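Local structure of FAD-binding oxidoreductase (Gulosibacter chungangensis, 7PBG) at residues A[395-400]-A[439-444]; A[278-283]-A[427-432]; A[78-83]-A[100-105]; A[58-63]-A[104-109]. The protein oxidises 4-ethylphenol and related 4-alkylphenols, dehydrogenating the alkyl side chain to give vinylphenols by means of a covalently attached FAD. All blocks are in the same frame, centred on the assembly; numbering follows the deposited sequence.

Interaction 1: residues A[395-400]-A[439-444]; sequences HFFYAP and HHICLP. With FAD (flavin-adenine dinucleotide), chain C.
Y398 and C442 form a single antiparallel hydrogen-bonded bridge between neighbouring strands of the large antiparallel sheet in the C-terminal domain of this FAD-linked oxidase; Y398 N donates to C442 O at 3.1 Å, and C442 N returns to Y398 O. Packing is close at the flavin end of the contact, where L443 touches two aromatic residues, its CD2 lying 3.5 Å from H395 CB and its CG 3.6 Å from F397 CE1. With CG anti to the carbonyl carbon (chi1 -75°), the F397 ring reaches the cofactor: CZ sits over the centre of the H395 imidazole and 3.5 Å from FAD C9. Replacing F397 by an alanine would probably leave one face of that imidazole and the flank of L443 without cover, and the flavin-linked ring freer to turn. Toward the partly exposed H439 the contact thins. H440 N still donates almost straight (177°) to P400 O, whereas H439 offers that oxygen just a CA-H...O contact; its ring turns to E437 and, edge-to-face, to Y208 of the second subunit. At the close-packed end the attachment is covalent, H395 NE2 being bonded to FAD C8M at 1.4 Å.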
# COMPACT_ATOMS: atom_id res chain seq x y z
N HIS A 395 -3.21 -18.63 23.36
CA HIS A 395 -2.24 -17.52 23.25
C HIS A 395 -2.91 -16.17 23.29
O HIS A 395 -4.14 -16.07 23.26
CB HIS A 395 -1.34 -17.79 22.03
CG HIS A 395 -2.08 -17.93 20.76
ND1 HIS A 395 -2.99 -17.00 20.30
CD2 HIS A 395 -2.00 -18.87 19.81
CE1 HIS A 395 -3.52 -17.44 19.18
NE2 HIS A 395 -2.86 -18.53 18.81
N PHE A 396 -2.04 -15.16 23.35
CA PHE A 396 -2.38 -13.74 23.61
C PHE A 396 -1.17 -12.94 23.18
O PHE A 396 -0.24 -12.84 23.93
CB PHE A 396 -2.75 -13.63 25.09
CG PHE A 396 -3.24 -12.30 25.58
CD1 PHE A 396 -4.53 -11.90 25.33
CD2 PHE A 396 -2.41 -11.44 26.29
CE1 PHE A 396 -5.01 -10.68 25.79
CE2 PHE A 396 -2.88 -10.23 26.76
CZ PHE A 396 -4.18 -9.85 26.52
N PHE A 397 -1.21 -12.41 21.95
CA PHE A 397 0.03 -11.99 21.25
C PHE A 397 0.56 -10.67 21.82
O PHE A 397 -0.21 -9.74 22.02
CB PHE A 397 -0.20 -11.85 19.74
CG PHE A 397 -0.30 -13.17 19.05
CD1 PHE A 397 0.83 -13.96 18.84
CD2 PHE A 397 -1.52 -13.61 18.57
CE1 PHE A 397 0.71 -15.20 18.24
CE2 PHE A 397 -1.63 -14.85 17.94
CZ PHE A 397 -0.50 -15.63 17.76
N TYR A 398 1.85 -10.62 22.02
CA TYR A 398 2.66 -9.38 22.13
C TYR A 398 3.58 -9.36 20.93
O TYR A 398 4.55 -10.14 20.91
CB TYR A 398 3.44 -9.37 23.42
CG TYR A 398 4.47 -8.27 23.54
CD1 TYR A 398 4.06 -6.95 23.64
CD2 TYR A 398 5.82 -8.55 23.53
CE1 TYR A 398 4.99 -5.93 23.69
CE2 TYR A 398 6.75 -7.53 23.64
CZ TYR A 398 6.34 -6.21 23.69
OH TYR A 398 7.23 -5.18 23.77
N ALA A 399 3.33 -8.48 19.95
CA ALA A 399 4.11 -8.53 18.68
C ALA A 399 4.60 -7.15 18.28
O ALA A 399 4.04 -6.54 17.38
CB ALA A 399 3.27 -9.16 17.63
N PRO A 400 5.63 -6.62 18.96
CA PRO A 400 6.12 -5.31 18.57
C PRO A 400 7.00 -5.31 17.32
O PRO A 400 7.71 -6.25 17.03
CB PRO A 400 6.97 -4.87 19.75
CG PRO A 400 7.46 -6.17 20.36
CD PRO A 400 6.30 -7.14 20.16
N HIS A 439 10.02 -7.70 13.37
CA HIS A 439 8.99 -8.15 14.31
C HIS A 439 9.55 -9.11 15.34
O HIS A 439 10.35 -10.02 15.01
CB HIS A 439 7.87 -8.85 13.52
CG HIS A 439 7.32 -8.04 12.42
ND1 HIS A 439 6.17 -7.27 12.58
CD2 HIS A 439 7.73 -7.85 11.15
CE1 HIS A 439 5.89 -6.66 11.45
NE2 HIS A 439 6.83 -7.00 10.56
N HIS A 440 9.10 -8.91 16.56
CA HIS A 440 9.23 -9.86 17.68
C HIS A 440 7.84 -10.41 17.92
O HIS A 440 6.96 -9.65 18.31
CB HIS A 440 9.86 -9.21 18.90
CG HIS A 440 9.75 -10.02 20.13
ND1 HIS A 440 9.78 -9.44 21.37
CD2 HIS A 440 9.66 -11.36 20.31
CE1 HIS A 440 9.68 -10.39 22.30
NE2 HIS A 440 9.63 -11.59 21.66
N ILE A 441 7.61 -11.68 17.64
CA ILE A 441 6.30 -12.31 17.97
C ILE A 441 6.46 -13.12 19.26
O ILE A 441 7.22 -14.08 19.30
CB ILE A 441 5.81 -13.21 16.83
CG1 ILE A 441 5.86 -12.52 15.45
CG2 ILE A 441 4.45 -13.73 17.20
CD1 ILE A 441 5.32 -11.11 15.42
N CYS A 442 5.85 -12.65 20.33
CA CYS A 442 5.76 -13.35 21.63
C CYS A 442 4.41 -14.02 21.66
O CYS A 442 3.36 -13.33 21.72
CB CYS A 442 5.96 -12.37 22.78
SG CYS A 442 5.58 -13.10 24.38
N LEU A 443 4.43 -15.32 21.48
CA LEU A 443 3.23 -16.18 21.56
C LEU A 443 3.31 -16.87 22.90
O LEU A 443 4.06 -17.85 23.07
CB LEU A 443 3.27 -17.14 20.39
CG LEU A 443 2.03 -17.98 20.16
CD1 LEU A 443 2.10 -18.60 18.76
CD2 LEU A 443 1.83 -19.04 21.22
N PRO A 444 2.62 -16.36 23.93
CA PRO A 444 2.62 -17.04 25.20
C PRO A 444 1.61 -18.19 25.13
O PRO A 444 0.65 -18.07 24.36
CB PRO A 444 2.10 -15.99 26.17
CG PRO A 444 1.14 -15.18 25.31
CD PRO A 444 1.79 -15.15 23.95
PA FAD C . -11.75 -12.53 11.44
O1A FAD C . -11.82 -12.93 12.88
O2A FAD C . -12.93 -12.85 10.55
O5B FAD C . -11.51 -10.98 11.38
C5B FAD C . -10.56 -10.33 12.21
C4B FAD C . -11.03 -8.91 12.42
O4B FAD C . -11.03 -8.18 11.16
C3B FAD C . -12.46 -8.75 12.95
O3B FAD C . -12.52 -8.90 14.37
C2B FAD C . -12.86 -7.36 12.41
O2B FAD C . -12.32 -6.36 13.26
C1B FAD C . -12.19 -7.38 11.04
N9A FAD C . -13.01 -7.92 9.98
C8A FAD C . -12.93 -9.18 9.48
N7A FAD C . -13.78 -9.37 8.51
C5A FAD C . -14.49 -8.20 8.41
C6A FAD C . -15.49 -7.78 7.53
N6A FAD C . -16.04 -8.59 6.60
N1A FAD C . -15.97 -6.53 7.69
C2A FAD C . -15.40 -5.73 8.63
N3A FAD C . -14.43 -6.01 9.49
C4A FAD C . -14.02 -7.28 9.32
N1 FAD C . -2.15 -14.32 12.09
C2 FAD C . -1.47 -13.98 11.02
O2 FAD C . -1.79 -12.96 10.35
N3 FAD C . -0.47 -14.74 10.54
C4 FAD C . -0.04 -15.87 11.18
O4 FAD C . 0.84 -16.57 10.65
C4X FAD C . -0.69 -16.24 12.33
N5 FAD C . -0.26 -17.31 12.95
C5X FAD C . -0.93 -17.67 14.10
C6 FAD C . -0.51 -18.83 14.77
C7 FAD C . -1.16 -19.30 15.89
C7M FAD C . -0.67 -20.56 16.56
C8 FAD C . -2.29 -18.59 16.36
C8M FAD C . -3.03 -19.06 17.57
C9 FAD C . -2.69 -17.43 15.73
C9A FAD C . -2.05 -16.95 14.58
N10 FAD C . -2.47 -15.82 13.88
C10 FAD C . -1.81 -15.43 12.73
C1' FAD C . -3.68 -15.05 14.28
C2' FAD C . -4.97 -15.57 13.61
O2' FAD C . -5.02 -17.03 13.63
C3' FAD C . -5.15 -15.16 12.14
O3' FAD C . -4.80 -13.81 11.96
C4' FAD C . -6.56 -15.38 11.56
O4' FAD C . -6.49 -15.50 10.13
C5' FAD C . -7.48 -14.25 11.94
O5' FAD C . -8.84 -14.69 12.06
P FAD C . -9.85 -14.63 10.83
O1P FAD C . -10.98 -15.58 11.11
O2P FAD C . -9.03 -14.85 9.60
O3P FAD C . -10.39 -13.13 10.83

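Interaction 2: residues A[278-283]-A[427-432]; sequences VRNVTF and YLAQFI
N280 carries much of the polar bonding to A429 and Y427. Its OD1 takes two backbone donors from opposite faces of the carboxamide, A429 N across the contact at 2.9 Å and F283 N at 3.3 Å. The second is an N-cap bond, since N280 stands right before helix 281-288. Placing CG between the backbone N and carbonyl carbon (chi1 69°) turns the amide back over strand 427-432, and ND2 then donates to Y427 O at 3.3 Å, within the amide plane and nearly straight (172°). The same nitrogen is also hydrogen-bonded to Y413 OH, while N280 N satisfies A429 O. A water also donates to Y427 O at 2.7 Å and is hydrogen-bonded to T282 OG1.

Before N280 the strands pair antiparallel: F431 N gives a 2.7 Å bond to V278 O, with a weak return bond from V278 N. On the face carrying R279 and Q430, Q430 OE1 receives R279 NE at 3.1 Å, with NH2 adding a weak bond. The guanidinium is nearly coplanar with the amide, and F283 CD2 lies over the guanidinium centre. NH1 of R279 forms a salt bridge with D284, and E152, an FAD-binding residue, is a long, weak partner of NH2.

Strand 278-280 is flanked on its other edge by strand 318-326, and strand 427-432 by strand 438-447; helix 406-422 packs on Y427, A429 and F431, and helix 255-266 on V278 and F431.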
# COMPACT_ATOMS: atom_id res chain seq x y z
N VAL A 278 12.39 -16.89 12.23
CA VAL A 278 13.46 -17.32 13.17
C VAL A 278 12.74 -17.71 14.44
O VAL A 278 12.25 -16.78 15.14
CB VAL A 278 14.51 -16.23 13.41
CG1 VAL A 278 15.66 -16.82 14.22
CG2 VAL A 278 15.01 -15.60 12.12
N ARG A 279 12.54 -19.00 14.68
CA ARG A 279 11.79 -19.37 15.90
C ARG A 279 12.70 -20.02 16.92
O ARG A 279 13.72 -20.66 16.58
CB ARG A 279 10.59 -20.26 15.60
CG ARG A 279 10.85 -21.46 14.75
CD ARG A 279 9.53 -22.23 14.70
NE ARG A 279 8.30 -21.54 14.32
CZ ARG A 279 7.13 -22.18 14.12
NH1 ARG A 279 7.03 -23.49 14.31
NH2 ARG A 279 6.05 -21.51 13.76
N ASN A 280 12.26 -19.94 18.16
CA ASN A 280 12.96 -20.64 19.25
C ASN A 280 12.54 -22.10 19.29
O ASN A 280 11.50 -22.48 18.72
CB ASN A 280 12.82 -19.93 20.58
CG ASN A 280 11.45 -19.95 21.21
OD1 ASN A 280 10.43 -20.22 20.58
ND2 ASN A 280 11.43 -19.60 22.49
N VAL A 281 13.33 -22.91 20.00
CA VAL A 281 13.06 -24.37 20.06
C VAL A 281 11.68 -24.62 20.67
O VAL A 281 10.94 -25.56 20.21
CB VAL A 281 14.18 -25.14 20.79
CG1 VAL A 281 14.33 -24.77 22.23
CG2 VAL A 281 13.95 -26.64 20.64
N THR A 282 11.25 -23.81 21.63
CA THR A 282 9.95 -24.09 22.27
C THR A 282 8.83 -24.03 21.23
O THR A 282 7.88 -24.88 21.31
CB THR A 282 9.69 -23.11 23.41
OG1 THR A 282 10.85 -23.14 24.23
CG2 THR A 282 8.49 -23.51 24.23
N PHE A 283 8.89 -23.08 20.30
CA PHE A 283 7.81 -22.91 19.31
C PHE A 283 7.77 -24.17 18.46
O PHE A 283 6.72 -24.80 18.29
CB PHE A 283 8.03 -21.60 18.56
CG PHE A 283 6.82 -21.04 17.85
CD1 PHE A 283 6.78 -19.70 17.57
CD2 PHE A 283 5.75 -21.84 17.50
CE1 PHE A 283 5.69 -19.16 16.92
CE2 PHE A 283 4.64 -21.30 16.86
CZ PHE A 283 4.64 -19.98 16.51
N TYR A 427 6.92 -19.24 26.72
CA TYR A 427 7.28 -18.21 25.72
C TYR A 427 7.70 -18.85 24.42
O TYR A 427 8.77 -19.42 24.36
CB TYR A 427 8.41 -17.36 26.29
CG TYR A 427 9.02 -16.34 25.39
CD1 TYR A 427 8.31 -15.72 24.35
CD2 TYR A 427 10.31 -15.93 25.64
CE1 TYR A 427 8.90 -14.78 23.53
CE2 TYR A 427 10.90 -14.97 24.85
CZ TYR A 427 10.20 -14.37 23.82
OH TYR A 427 10.86 -13.43 23.11
N LEU A 428 6.84 -18.76 23.42
CA LEU A 428 7.14 -19.18 22.05
C LEU A 428 7.49 -17.91 21.29
O LEU A 428 6.75 -16.93 21.38
CB LEU A 428 5.93 -19.91 21.46
CG LEU A 428 5.74 -21.34 21.96
CD1 LEU A 428 5.53 -21.42 23.47
CD2 LEU A 428 4.58 -21.96 21.22
N ALA A 429 8.64 -17.92 20.64
CA ALA A 429 9.21 -16.67 20.10
C ALA A 429 9.46 -16.86 18.62
O ALA A 429 9.98 -17.92 18.21
CB ALA A 429 10.48 -16.30 20.83
N GLN A 430 9.09 -15.85 17.84
CA GLN A 430 9.55 -15.79 16.45
C GLN A 430 10.10 -14.38 16.23
O GLN A 430 9.53 -13.41 16.73
CB GLN A 430 8.39 -16.25 15.59
CG GLN A 430 8.68 -16.36 14.11
CD GLN A 430 7.66 -17.30 13.54
OE1 GLN A 430 7.74 -18.53 13.72
NE2 GLN A 430 6.63 -16.75 12.95
N PHE A 431 11.16 -14.28 15.46
CA PHE A 431 11.64 -12.96 14.99
C PHE A 431 11.64 -13.02 13.47
O PHE A 431 11.95 -14.05 12.90
CB PHE A 431 13.03 -12.63 15.50
CG PHE A 431 13.12 -12.30 16.96
CD1 PHE A 431 13.06 -10.98 17.40
CD2 PHE A 431 13.17 -13.31 17.88
CE1 PHE A 431 13.12 -10.70 18.75
CE2 PHE A 431 13.22 -13.03 19.23
CZ PHE A 431 13.21 -11.72 19.66
N ILE A 432 11.20 -11.93 12.85
CA ILE A 432 11.14 -11.84 11.36
C ILE A 432 11.68 -10.46 11.00
O ILE A 432 11.18 -9.45 11.59
CB ILE A 432 9.71 -12.05 10.85
CG1 ILE A 432 9.11 -13.40 11.23
CG2 ILE A 432 9.65 -11.81 9.35
CD1 ILE A 432 7.61 -13.45 11.08
O HOH W 1 10.50 -20.81 25.95

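Interaction 3: residues A[78-83]-A[100-105]; sequences GIPLHA and TGTVLL. With FAD (flavin-adenine dinucleotide), chain C.
L81, H82 and A83 pair in parallel with V103, L104 and L105, the two short strands running 22° apart as edge and neighbour in the four-stranded mixed sheet of the FAD-binding domain. Three backbone bonds join them: V103 N to P80 O, H82 N to V103 O and L105 N to H82 O, the last the shortest at 2.7 Å. Strand 81-84 follows helix 64-77, which ends in a Schellman motif with G78, of positive phi, as its C-prime residue.

On the face that carries L81, A83, V103 and L105 the contact is apolar. L81 CD2 meets L105 CD1 at 3.8 Å, and A83 CB lies 4.0 Å from L105 CB. I79 extends this layer, its CG2 lying 3.6 Å from V103 CG2, and F15 of helix 12-26 touches both residues. L81 and L105 also reach helix 64-77 on this side.

A chi1 of -64° sets the T102 methyl CG2 anti to the backbone N, against the neighbouring peptide and 3.3 Å from H82 N, while OG1 is hydrogen-bonded to L99 O.

The opposite face bears H82 and L104, H82 CB packing on L104 CD2. H82 and A83 belong to the FAD pocket: A83 O lies 3.5 Å from FAD C4A of the adenine, and the H82 imidazole meets the adenosine ribose edge-on, with CE1 3.1 Å from FAD O3B.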
# COMPACT_ATOMS: atom_id res chain seq x y z
N GLY A 78 -29.62 2.29 17.91
CA GLY A 78 -28.37 2.61 18.63
C GLY A 78 -27.70 1.37 19.20
O GLY A 78 -27.11 1.44 20.28
N ILE A 79 -27.79 0.25 18.48
CA ILE A 79 -27.21 -1.05 18.89
C ILE A 79 -25.87 -1.24 18.21
O ILE A 79 -25.84 -1.20 16.98
CB ILE A 79 -28.21 -2.18 18.61
CG1 ILE A 79 -29.41 -2.07 19.57
CG2 ILE A 79 -27.50 -3.52 18.68
CD1 ILE A 79 -30.52 -3.04 19.27
N PRO A 80 -24.77 -1.40 18.98
CA PRO A 80 -23.45 -1.66 18.41
C PRO A 80 -23.37 -3.04 17.74
O PRO A 80 -24.04 -4.01 18.16
CB PRO A 80 -22.50 -1.51 19.59
CG PRO A 80 -23.34 -1.83 20.80
CD PRO A 80 -24.73 -1.34 20.46
N LEU A 81 -22.60 -3.06 16.64
CA LEU A 81 -22.40 -4.25 15.78
C LEU A 81 -20.90 -4.58 15.79
O LEU A 81 -20.07 -3.65 15.80
CB LEU A 81 -22.84 -3.95 14.34
CG LEU A 81 -24.30 -3.58 14.10
CD1 LEU A 81 -24.54 -3.32 12.62
CD2 LEU A 81 -25.23 -4.67 14.62
N HIS A 82 -20.58 -5.85 15.69
CA HIS A 82 -19.19 -6.31 15.40
C HIS A 82 -19.34 -7.31 14.29
O HIS A 82 -20.03 -8.36 14.49
CB HIS A 82 -18.50 -6.87 16.65
CG HIS A 82 -17.17 -7.49 16.36
ND1 HIS A 82 -16.23 -6.86 15.51
CD2 HIS A 82 -16.61 -8.63 16.82
CE1 HIS A 82 -15.15 -7.59 15.48
NE2 HIS A 82 -15.36 -8.72 16.27
N ALA A 83 -18.78 -6.96 13.14
CA ALA A 83 -18.82 -7.79 11.93
C ALA A 83 -17.44 -8.42 11.72
O ALA A 83 -16.39 -7.76 11.87
CB ALA A 83 -19.20 -6.92 10.77
N THR A 100 -19.54 -5.35 25.75
CA THR A 100 -20.55 -6.32 26.18
C THR A 100 -21.90 -5.96 25.53
O THR A 100 -22.23 -4.78 25.55
CB THR A 100 -20.61 -6.32 27.71
OG1 THR A 100 -19.32 -6.71 28.17
CG2 THR A 100 -21.70 -7.24 28.20
N GLY A 101 -22.65 -6.93 24.99
CA GLY A 101 -24.00 -6.72 24.46
C GLY A 101 -24.00 -6.35 22.99
O GLY A 101 -25.08 -6.23 22.41
N THR A 102 -22.81 -6.35 22.35
CA THR A 102 -22.72 -6.06 20.90
C THR A 102 -23.43 -7.19 20.17
O THR A 102 -23.31 -8.33 20.61
CB THR A 102 -21.27 -5.84 20.49
OG1 THR A 102 -20.85 -4.66 21.20
CG2 THR A 102 -21.08 -5.67 18.99
N VAL A 103 -24.16 -6.84 19.11
CA VAL A 103 -24.75 -7.85 18.20
C VAL A 103 -23.63 -8.25 17.23
O VAL A 103 -23.08 -7.35 16.57
CB VAL A 103 -25.98 -7.29 17.49
CG1 VAL A 103 -26.44 -8.18 16.36
CG2 VAL A 103 -27.13 -7.05 18.48
N LEU A 104 -23.36 -9.54 17.09
CA LEU A 104 -22.27 -10.02 16.20
C LEU A 104 -22.83 -10.34 14.82
O LEU A 104 -23.97 -10.95 14.73
CB LEU A 104 -21.64 -11.23 16.85
CG LEU A 104 -21.31 -11.08 18.34
CD1 LEU A 104 -20.58 -12.31 18.82
CD2 LEU A 104 -20.47 -9.85 18.59
N LEU A 105 -22.10 -9.95 13.77
CA LEU A 105 -22.44 -10.34 12.39
C LEU A 105 -21.37 -11.32 11.94
O LEU A 105 -20.30 -10.89 11.63
CB LEU A 105 -22.48 -9.13 11.44
CG LEU A 105 -23.73 -8.27 11.49
CD1 LEU A 105 -24.13 -7.89 12.91
CD2 LEU A 105 -23.59 -7.05 10.59
PA FAD C . -11.75 -12.53 11.44
O1A FAD C . -11.82 -12.93 12.88
O2A FAD C . -12.93 -12.85 10.55
O5B FAD C . -11.51 -10.98 11.38
C5B FAD C . -10.56 -10.33 12.21
C4B FAD C . -11.03 -8.91 12.42
O4B FAD C . -11.03 -8.18 11.16
C3B FAD C . -12.46 -8.75 12.95
O3B FAD C . -12.52 -8.90 14.37
C2B FAD C . -12.86 -7.36 12.41
O2B FAD C . -12.32 -6.36 13.26
C1B FAD C . -12.19 -7.38 11.04
N9A FAD C . -13.01 -7.92 9.98
C8A FAD C . -12.93 -9.18 9.48
N7A FAD C . -13.78 -9.37 8.51
C5A FAD C . -14.49 -8.20 8.41
C6A FAD C . -15.49 -7.78 7.53
N6A FAD C . -16.04 -8.59 6.60
N1A FAD C . -15.97 -6.53 7.69
C2A FAD C . -15.40 -5.73 8.63
N3A FAD C . -14.43 -6.01 9.49
C4A FAD C . -14.02 -7.28 9.32
N1 FAD C . -2.15 -14.32 12.09
C2 FAD C . -1.47 -13.98 11.02
O2 FAD C . -1.79 -12.96 10.35
N3 FAD C . -0.47 -14.74 10.54
C4 FAD C . -0.04 -15.87 11.18
O4 FAD C . 0.84 -16.57 10.65
C4X FAD C . -0.69 -16.24 12.33
N5 FAD C . -0.26 -17.31 12.95
C5X FAD C . -0.93 -17.67 14.10
C6 FAD C . -0.51 -18.83 14.77
C7 FAD C . -1.16 -19.30 15.89
C7M FAD C . -0.67 -20.56 16.56
C8 FAD C . -2.29 -18.59 16.36
C8M FAD C . -3.03 -19.06 17.57
C9 FAD C . -2.69 -17.43 15.73
C9A FAD C . -2.05 -16.95 14.58
N10 FAD C . -2.47 -15.82 13.88
C10 FAD C . -1.81 -15.43 12.73
C1' FAD C . -3.68 -15.05 14.28
C2' FAD C . -4.97 -15.57 13.61
O2' FAD C . -5.02 -17.03 13.63
C3' FAD C . -5.15 -15.16 12.14
O3' FAD C . -4.80 -13.81 11.96
C4' FAD C . -6.56 -15.38 11.56
O4' FAD C . -6.49 -15.50 10.13
C5' FAD C . -7.48 -14.25 11.94
O5' FAD C . -8.84 -14.69 12.06
P FAD C . -9.85 -14.63 10.83
O1P FAD C . -10.98 -15.58 11.11
O2P FAD C . -9.03 -14.85 9.60
O3P FAD C . -10.39 -13.13 10.83

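Interaction 4: residues A[58-63]-A[104-109]; sequences VIWPGS and LLHLGK
L104 O is gripped by two residues of segment 58-63: I59 N donates to it at 2.8 Å, nearly in line with the C=O bond, and V58 adds a CA-H...O contact. H106 N answers with a 3.1 Å bond to I59 O. V58 with L104 and I59 with L105 are thus parallel bridges in the interior of the four-stranded sheet of the FAD-binding domain, where strand 103-106 lies between strands 57-59 and 81-84.

Past the strand ends the side chains take over. The K109 chain is bent at chi2 (106°) and again at chi4, which lays it along one face of the W60 indole. CB and CG touch the five-membered ring near CD1, CD stands above that ring in a CH-pi contact, and NZ comes to rest 3.4 Å from the centroid of the six-membered ring, 4° off its normal, a cation-pi pair. At the indole edge lies H106 O, and W60 CD1 is 3.9 Å from H106 CB. The indole and imidazole planes are oblique to each other, yet W60 NE1 and H106 ND1 are both hydrogen-bonded to the hydroxyl of Y41. A leucine in place of W60 would probably leave the K109 ammonium without its aromatic seat and the Y41 hydroxyl lacking one of these ring-nitrogen partners.

A water 2.8 Å from P61 O probably bridges it to H106 O, while P61 packs on helix 64-77. The chemistry grades outward, from backbone bonds in the buried sheet to a lysine charge at an exposed position, which the pi face of W60 is likely to help stabilise.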
# COMPACT_ATOMS: atom_id res chain seq x y z
N VAL A 58 -26.11 -13.21 17.65
CA VAL A 58 -25.36 -13.38 16.38
C VAL A 58 -26.34 -13.45 15.24
O VAL A 58 -27.40 -14.09 15.37
CB VAL A 58 -24.39 -14.57 16.44
CG1 VAL A 58 -25.07 -15.94 16.57
CG2 VAL A 58 -23.52 -14.55 15.21
N ILE A 59 -25.98 -12.79 14.14
CA ILE A 59 -26.78 -12.78 12.91
C ILE A 59 -25.89 -13.33 11.80
O ILE A 59 -24.72 -12.94 11.70
CB ILE A 59 -27.28 -11.37 12.58
CG1 ILE A 59 -28.07 -10.76 13.73
CG2 ILE A 59 -28.05 -11.39 11.27
CD1 ILE A 59 -28.51 -9.32 13.50
N TRP A 60 -26.49 -14.17 10.97
CA TRP A 60 -25.86 -14.77 9.78
C TRP A 60 -26.45 -14.12 8.55
O TRP A 60 -27.39 -14.64 7.94
CB TRP A 60 -26.12 -16.27 9.84
CG TRP A 60 -25.49 -16.92 11.02
CD1 TRP A 60 -24.24 -16.70 11.50
CD2 TRP A 60 -26.08 -17.92 11.86
NE1 TRP A 60 -23.99 -17.51 12.58
CE2 TRP A 60 -25.10 -18.27 12.83
CE3 TRP A 60 -27.32 -18.56 11.88
CZ2 TRP A 60 -25.34 -19.21 13.83
CZ3 TRP A 60 -27.55 -19.51 12.86
CH2 TRP A 60 -26.56 -19.84 13.80
N PRO A 61 -25.94 -12.96 8.12
CA PRO A 61 -26.42 -12.37 6.90
C PRO A 61 -26.09 -13.18 5.65
O PRO A 61 -25.04 -13.83 5.62
CB PRO A 61 -25.75 -10.99 6.81
CG PRO A 61 -24.78 -10.91 7.96
CD PRO A 61 -24.87 -12.19 8.76
N GLY A 62 -26.99 -13.10 4.66
CA GLY A 62 -26.96 -13.95 3.46
C GLY A 62 -26.41 -13.23 2.25
O GLY A 62 -26.20 -13.91 1.22
N SER A 63 -26.17 -11.91 2.34
CA SER A 63 -25.92 -11.02 1.17
C SER A 63 -25.51 -9.64 1.65
O SER A 63 -25.81 -9.27 2.80
CB SER A 63 -27.11 -10.90 0.29
OG SER A 63 -28.11 -10.13 0.94
N LEU A 104 -23.36 -9.54 17.09
CA LEU A 104 -22.27 -10.02 16.20
C LEU A 104 -22.83 -10.34 14.82
O LEU A 104 -23.97 -10.95 14.73
CB LEU A 104 -21.64 -11.23 16.85
CG LEU A 104 -21.31 -11.08 18.34
CD1 LEU A 104 -20.58 -12.31 18.82
CD2 LEU A 104 -20.47 -9.85 18.59
N LEU A 105 -22.10 -9.95 13.77
CA LEU A 105 -22.44 -10.34 12.39
C LEU A 105 -21.37 -11.32 11.94
O LEU A 105 -20.30 -10.89 11.63
CB LEU A 105 -22.48 -9.13 11.44
CG LEU A 105 -23.73 -8.27 11.49
CD1 LEU A 105 -24.13 -7.89 12.91
CD2 LEU A 105 -23.59 -7.05 10.59
N HIS A 106 -21.69 -12.61 11.87
CA HIS A 106 -20.77 -13.60 11.28
C HIS A 106 -21.08 -13.73 9.79
O HIS A 106 -21.90 -14.56 9.40
CB HIS A 106 -20.85 -14.90 12.06
CG HIS A 106 -19.94 -15.94 11.54
ND1 HIS A 106 -20.12 -17.25 11.82
CD2 HIS A 106 -18.92 -15.85 10.68
CE1 HIS A 106 -19.20 -17.96 11.18
NE2 HIS A 106 -18.44 -17.12 10.49
N LEU A 107 -20.40 -12.92 8.99
CA LEU A 107 -20.62 -12.84 7.54
C LEU A 107 -20.29 -14.16 6.87
O LEU A 107 -20.96 -14.50 5.92
CB LEU A 107 -19.83 -11.68 6.93
CG LEU A 107 -20.60 -10.36 6.90
CD1 LEU A 107 -20.67 -9.72 8.25
CD2 LEU A 107 -20.04 -9.42 5.85
N GLY A 108 -19.22 -14.82 7.34
CA GLY A 108 -18.65 -15.95 6.60
C GLY A 108 -19.52 -17.19 6.69
O GLY A 108 -19.30 -18.10 5.90
N LYS A 109 -20.46 -17.28 7.63
CA LYS A 109 -21.32 -18.48 7.77
C LYS A 109 -21.99 -18.74 6.42
O LYS A 109 -21.95 -19.91 5.95
CB LYS A 109 -22.32 -18.27 8.92
CG LYS A 109 -23.36 -19.38 9.12
CD LYS A 109 -23.17 -20.29 10.28
CE LYS A 109 -24.00 -21.56 10.16
NZ LYS A 109 -25.32 -21.41 10.82
O HOH W 2 -23.66 -15.48 7.41

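In the fold
Along the chain, interactions 4 and 3 come first. Their centres are 12 Å apart, they share L104 and L105, and strand 103-106 pairs with 57-59 on one edge and 81-84 on the other in the mixed sheet of the FAD-binding domain. Interactions 1 and 2, centres 10 Å apart, join consecutive strands 426-433 and 438-447 to further strands of the large antiparallel sheet; their segments alternate in sequence, and H440 NE2 lies 2.6 Å from Y427 OH. The two groups do not touch: interactions 1 and 3 are about 14 Å apart at their nearest atoms. FAD spans this separation, its adenosine end beside 78-83 and its flavin bonded to 395-400, so the cofactor is held by both sheets.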